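Local coordinates for DNA/RNA-binding protein Alba (Thermoplasma volcanium, PDB 4Z9E) that probably binds double-stranded DNA tightly without sequence specificity, and helps to compact the archaeal chromosome, at residues V47-I50 and T51-K54. Sequence-based numbering, arbitrary orientation.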
loop_
_atom_site.group_PDB
_atom_site.type_symbol
_atom_site.label_atom_id
_atom_site.label_comp_id
_atom_site.label_asym_id
_atom_site.label_seq_id
_atom_site.Cartn_x
_atom_site.Cartn_y
_atom_site.Cartn_z
ATOM N N VAL A 47 2.150 9.224 4.642
ATOM C CA VAL A 47 2.855 9.523 5.880
ATOM C C VAL A 47 4.300 9.111 5.764
ATOM O O VAL A 47 5.186 9.894 6.062
ATOM C CB VAL A 47 2.218 8.846 7.113
ATOM C CG1 VAL A 47 3.177 8.832 8.295
ATOM C CG2 VAL A 47 0.917 9.540 7.475
ATOM N N ALA A 48 4.537 7.893 5.305
ATOM C CA ALA A 48 5.908 7.395 5.166
ATOM C C ALA A 48 6.685 8.104 4.082
ATOM O O ALA A 48 7.896 8.226 4.181
ATOM C CB ALA A 48 5.935 5.887 4.908
ATOM N N GLU A 49 6.015 8.529 3.026
ATOM C CA GLU A 49 6.742 9.153 1.931
ATOM C C GLU A 49 7.109 10.602 2.241
ATOM O O GLU A 49 8.200 11.057 1.917
ATOM C CB GLU A 49 5.973 9.031 0.626
ATOM C CG GLU A 49 6.116 7.651 0.020
ATOM C CD GLU A 49 7.433 7.507 -0.723
ATOM O OE1 GLU A 49 7.662 8.304 -1.644
ATOM O OE2 GLU A 49 8.255 6.623 -0.400
ATOM N N ILE A 50 6.212 11.308 2.910
ATOM C CA ILE A 50 6.500 12.670 3.329
ATOM C C ILE A 50 7.653 12.661 4.315
ATOM O O ILE A 50 8.594 13.467 4.222
ATOM C CB ILE A 50 5.270 13.314 3.994
ATOM C CG1 ILE A 50 4.228 13.621 2.946
ATOM C CG2 ILE A 50 5.641 14.596 4.703
ATOM C CD1 ILE A 50 2.847 13.783 3.529
ATOM N N THR A 51 7.573 11.725 5.246
ATOM C CA THR A 51 8.576 11.596 6.276
ATOM C C THR A 51 9.969 11.475 5.670
ATOM O O THR A 51 10.884 12.162 6.074
ATOM C CB THR A 51 8.296 10.369 7.167
ATOM O OG1 THR A 51 7.152 10.630 7.977
ATOM C CG2 THR A 51 9.451 10.094 8.074
ATOM N N ARG A 52 10.139 10.593 4.706
ATOM C CA ARG A 52 11.482 10.363 4.167
ATOM C C ARG A 52 11.925 11.375 3.102
ATOM O O ARG A 52 13.080 11.394 2.702
ATOM C CB ARG A 52 11.598 8.947 3.641
ATOM C CG ARG A 52 10.714 8.698 2.449
ATOM C CD ARG A 52 10.544 7.204 2.266
ATOM N NE ARG A 52 11.778 6.624 1.763
ATOM C CZ ARG A 52 12.072 6.517 0.471
ATOM N NH1 ARG A 52 11.204 6.940 -0.456
ATOM N NH2 ARG A 52 13.232 5.976 0.112
ATOM N N HIS A 53 11.007 12.215 2.656
ATOM C CA HIS A 53 11.348 13.254 1.708
ATOM C C HIS A 53 11.684 14.551 2.386
ATOM O O HIS A 53 12.707 15.162 2.125
ATOM C CB HIS A 53 10.224 13.420 0.691
ATOM C CG HIS A 53 10.304 12.433 -0.448
ATOM N ND1 HIS A 53 10.544 11.114 -0.252
ATOM C CD2 HIS A 53 10.198 12.613 -1.823
ATOM C CE1 HIS A 53 10.581 10.483 -1.434
ATOM N NE2 HIS A 53 10.372 11.399 -2.399
ATOM N N LYS A 54 10.836 14.993 3.290
ATOM C CA LYS A 54 11.091 16.276 3.869
ATOM C C LYS A 54 11.769 16.199 5.219
ATOM O O LYS A 54 12.589 17.053 5.512
ATOM C CB LYS A 54 9.818 17.111 3.912
ATOM C CG LYS A 54 9.354 17.565 2.533
ATOM C CD LYS A 54 7.850 17.421 2.443
ATOM C CE LYS A 54 7.322 17.883 1.101
ATOM N NZ LYS A 54 5.858 17.605 1.096
#
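In the last turns of helix 41-55 of the Alba fold, an i to i+3 salt bridge ties Glu49 to Arg52, with OE2 of Glu49 lying 3.0 Å from NH1 of Arg52. The two side chains run alongside each other, and NH1 comes in on the syn side of OE2, 28° out of the carboxylate plane, in a bent bond (N-H...O 132°). Arg52 has CG between its backbone N and carbonyl carbon (chi1 66°), which lays CG against Ala48 O at 3.3 Å; a further bend at chi3 belongs to the path that ends with NH1 beside Glu49 OE2. The carboxylate also bridges outward: OE2 bonds to the hydroxyl of Tyr61 on strand 60-69, and OE1 to Thr68 OG1 of the second subunit. Were Arg52 an alanine, the Glu49 carboxylate would probably lose its positive mate within the helix. On the helix face turned to helix 14-25, Val47 O receives two bonds from Thr51, OG1 at 2.8 Å and N at 3.1 Å, from opposite faces of the carbonyl plane. Further on, Ile50 O accepts from both Lys54 N (2.9 Å) and His53 N. Glu49 thus couples helix, sheet and dimer partner, its buried negative charge probably balanced in part by Arg52.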